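Local coordinates for accelerated cell death 11 (Arabidopsis thaliana, PDB 4NT1), which transfers ceramide-1-phosphate and phytoceramide-1-phosphate selectively between membranes but not ceramide, apparently because the headgroup phosphate is required, at residues P10-S15 with L169-A174. Numbering follows the deposited sequence.
Sequences PLRKIS and LKEDEA
R12 NE donates to E171 OE2 over 2.7 Å, and R12 NH2 reaches E171 OE1 at 2.9 Å, so the guanidinium grips the carboxylate side-on, one nitrogen to each oxygen. Both oxygens accept through their syn lone pairs, and the two planes lie only 14° apart. OE1 sits close to the guanidinium plane, whereas OE2 is tilted 16° out of it. Arginine presents two N-H groups, on NE and NH2, spaced to match the two oxygens of a carboxylate, so the pair fixes the rotation of both flat groups. The arginine chain runs extended from CG to NE, while the glutamate folds at chi2 (-73°), which turns its carboxylate back to the nitrogens. Pairing with a full positive charge should favour the ionised form of this buried acid.

In this all-helical GLTP fold, the salt bridge ties the first turn of helix 10-25 to the short link between helices 162-168 and 173-199. K170 closes the former helix with positive phi in a Schellman motif, and D172 is the N-cap of the latter, its OD1 accepting from A175 N.

Beside the charged pair, nearer the protein interior, the contact turns apolar. L11 CD1 meets L169 CD1 at 3.8 Å, and the same L11 methyl lies 4.2 Å from E171 CG, so the methylene of the glutamate adds to the apolar packing against L11. Branched leucines suit this buried level, where L169 also touches L47 of helix 34-51. P10 has no amide hydrogen to give, which costs nothing in a helix's first turn, where backbone N-H groups have no helical acceptor; its ring lies by the backbone, CD 3.7 Å from L169 O.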
ATOM      1  N   PRO A  10     -13.692  -4.500   7.488  1.00 31.03           N
ATOM      2  CA  PRO A  10     -12.741  -4.084   6.446  1.00 31.00           C
ATOM      3  C   PRO A  10     -11.307  -4.568   6.670  1.00 25.87           C
ATOM      4  O   PRO A  10     -10.638  -4.918   5.696  1.00 25.06           O
ATOM      5  CB  PRO A  10     -12.811  -2.549   6.486  1.00 35.00           C
ATOM      6  CG  PRO A  10     -13.491  -2.213   7.790  1.00 36.53           C
ATOM      7  CD  PRO A  10     -14.408  -3.356   8.076  1.00 36.64           C
ATOM      8  N   LEU A  11     -10.830  -4.582   7.915  1.00 23.87           N
ATOM      9  CA  LEU A  11      -9.485  -5.083   8.185  1.00 26.91           C
ATOM     10  C   LEU A  11      -9.384  -6.569   7.880  1.00 23.85           C
ATOM     11  O   LEU A  11      -8.320  -7.067   7.534  1.00 21.87           O
ATOM     12  CB  LEU A  11      -9.089  -4.868   9.646  1.00 22.72           C
ATOM     13  CG  LEU A  11      -8.451  -3.529  10.002  1.00 31.89           C
ATOM     14  CD1 LEU A  11      -7.966  -3.550  11.451  1.00 29.03           C
ATOM     15  CD2 LEU A  11      -7.303  -3.240   9.054  1.00 27.04           C
ATOM     16  N   ARG A  12     -10.486  -7.287   8.062  1.00 22.54           N
ATOM     17  CA  ARG A  12     -10.477  -8.727   7.836  1.00 25.12           C
ATOM     18  C   ARG A  12     -10.516  -9.033   6.334  1.00 23.82           C
ATOM     19  O   ARG A  12      -9.906  -9.993   5.878  1.00 21.94           O
ATOM     20  CB  ARG A  12     -11.650  -9.388   8.572  1.00 29.17           C
ATOM     21  CG  ARG A  12     -11.705  -8.998  10.049  1.00 28.08           C
ATOM     22  CD  ARG A  12     -12.687  -9.838  10.869  1.00 36.18           C
ATOM     23  NE  ARG A  12     -12.745  -9.344  12.247  1.00 36.00           N
ATOM     24  CZ  ARG A  12     -13.342  -9.966  13.258  1.00 42.61           C
ATOM     25  NH1 ARG A  12     -13.948 -11.135  13.070  1.00 40.48           N
ATOM     26  NH2 ARG A  12     -13.327  -9.416  14.466  1.00 38.94           N
ATOM     27  N   LYS A  13     -11.212  -8.202   5.565  1.00 19.24           N
ATOM     28  CA  LYS A  13     -11.198  -8.347   4.108  1.00 19.26           C
ATOM     29  C   LYS A  13      -9.789  -8.069   3.589  1.00 19.89           C
ATOM     30  O   LYS A  13      -9.293  -8.754   2.691  1.00 19.06           O
ATOM     31  CB  LYS A  13     -12.198  -7.390   3.459  1.00 24.29           C
ATOM     32  CG  LYS A  13     -13.653  -7.724   3.793  1.00 27.61           C
ATOM     33  CD  LYS A  13     -14.593  -6.683   3.215  1.00 45.55           C
ATOM     34  CE  LYS A  13     -14.422  -6.570   1.712  1.00 42.82           C
ATOM     35  NZ  LYS A  13     -15.206  -5.442   1.132  1.00 49.23           N
ATOM     36  N   ILE A  14      -9.150  -7.055   4.160  1.00 18.77           N
ATOM     37  CA  ILE A  14      -7.765  -6.755   3.817  1.00 18.51           C
ATOM     38  C   ILE A  14      -6.820  -7.909   4.163  1.00 20.08           C
ATOM     39  O   ILE A  14      -6.013  -8.326   3.334  1.00 17.95           O
ATOM     40  CB  ILE A  14      -7.288  -5.474   4.504  1.00 18.14           C
ATOM     41  CG1 ILE A  14      -7.930  -4.261   3.827  1.00 17.62           C
ATOM     42  CG2 ILE A  14      -5.772  -5.386   4.449  1.00 19.58           C
ATOM     43  CD1 ILE A  14      -7.772  -2.956   4.637  1.00 22.51           C
ATOM     44  N   SER A  15      -6.908  -8.435   5.382  1.00 20.01           N
ATOM     45  CA  SER A  15      -5.977  -9.500   5.762  1.00 20.39           C
ATOM     46  C   SER A  15      -6.196 -10.769   4.927  1.00 23.35           C
ATOM     47  O   SER A  15      -5.237 -11.457   4.566  1.00 20.54           O
ATOM     48  CB  SER A  15      -6.040  -9.800   7.270  1.00 19.38           C
ATOM     49  OG  SER A  15      -7.274 -10.392   7.627  1.00 21.55           O
ATOM     50  N   LEU A 169     -12.890   0.985  11.742  1.00 27.01           N
ATOM     51  CA  LEU A 169     -12.567  -0.328  11.179  1.00 26.89           C
ATOM     52  C   LEU A 169     -13.380  -1.462  11.817  1.00 29.23           C
ATOM     53  O   LEU A 169     -13.220  -2.625  11.457  1.00 30.84           O
ATOM     54  CB  LEU A 169     -11.075  -0.620  11.323  1.00 27.96           C
ATOM     55  CG  LEU A 169     -10.161   0.472  10.763  1.00 30.29           C
ATOM     56  CD1 LEU A 169      -8.715   0.207  11.151  1.00 30.62           C
ATOM     57  CD2 LEU A 169     -10.325   0.593   9.254  1.00 35.88           C
ATOM     58  N   LYS A 170     -14.233  -1.115  12.770  1.00 27.23           N
ATOM     59  CA  LYS A 170     -15.136  -2.086  13.381  1.00 35.53           C
ATOM     60  C   LYS A 170     -14.399  -3.208  14.119  1.00 31.83           C
ATOM     61  O   LYS A 170     -14.799  -4.366  14.039  1.00 35.73           O
ATOM     62  CB  LYS A 170     -16.052  -2.692  12.309  1.00 32.51           C
ATOM     63  CG  LYS A 170     -16.787  -1.664  11.458  1.00 36.84           C
ATOM     64  CD  LYS A 170     -17.788  -0.882  12.290  1.00 50.46           C
ATOM     65  CE  LYS A 170     -18.567   0.116  11.441  1.00 62.24           C
ATOM     66  NZ  LYS A 170     -19.616   0.826  12.233  1.00 72.81           N
ATOM     67  N   GLU A 171     -13.328  -2.867  14.832  1.00 27.30           N
ATOM     68  CA  GLU A 171     -12.566  -3.859  15.594  1.00 28.25           C
ATOM     69  C   GLU A 171     -12.210  -3.332  16.982  1.00 26.60           C
ATOM     70  O   GLU A 171     -12.121  -2.125  17.180  1.00 30.99           O
ATOM     71  CB  GLU A 171     -11.268  -4.214  14.864  1.00 30.52           C
ATOM     72  CG  GLU A 171     -11.432  -4.756  13.442  1.00 27.98           C
ATOM     73  CD  GLU A 171     -11.965  -6.177  13.410  1.00 35.95           C
ATOM     74  OE1 GLU A 171     -12.194  -6.750  14.497  1.00 33.69           O
ATOM     75  OE2 GLU A 171     -12.155  -6.720  12.297  1.00 31.59           O
ATOM     76  N   ASP A 172     -11.981  -4.228  17.938  1.00 29.35           N
ATOM     77  CA  ASP A 172     -11.370  -3.809  19.196  1.00 31.23           C
ATOM     78  C   ASP A 172      -9.854  -3.991  19.107  1.00 28.15           C
ATOM     79  O   ASP A 172      -9.351  -4.516  18.113  1.00 30.40           O
ATOM     80  CB  ASP A 172     -11.969  -4.535  20.412  1.00 36.07           C
ATOM     81  CG  ASP A 172     -11.882  -6.044  20.305  1.00 41.43           C
ATOM     82  OD1 ASP A 172     -10.889  -6.564  19.752  1.00 33.17           O
ATOM     83  OD2 ASP A 172     -12.814  -6.717  20.796  1.00 45.81           O
ATOM     84  N   GLU A 173      -9.130  -3.543  20.127  1.00 26.01           N
ATOM     85  CA  GLU A 173      -7.668  -3.589  20.095  1.00 32.52           C
ATOM     86  C   GLU A 173      -7.148  -4.994  19.792  1.00 32.54           C
ATOM     87  O   GLU A 173      -6.310  -5.165  18.914  1.00 26.84           O
ATOM     88  CB  GLU A 173      -7.055  -3.054  21.396  1.00 31.97           C
ATOM     89  CG  GLU A 173      -7.010  -1.527  21.501  1.00 36.35           C
ATOM     90  CD  GLU A 173      -5.799  -0.903  20.810  1.00 42.48           C
ATOM     91  OE1 GLU A 173      -4.958  -1.657  20.267  1.00 32.38           O
ATOM     92  OE2 GLU A 173      -5.684   0.346  20.815  1.00 36.86           O
ATOM     93  N   ALA A 174      -7.648  -5.998  20.506  1.00 30.96           N
ATOM     94  CA  ALA A 174      -7.137  -7.357  20.334  1.00 25.88           C
ATOM     95  C   ALA A 174      -7.273  -7.865  18.896  1.00 28.68           C
ATOM     96  O   ALA A 174      -6.306  -8.367  18.318  1.00 29.67           O
ATOM     97  CB  ALA A 174      -7.810  -8.320  21.313  1.00 30.04           C
TER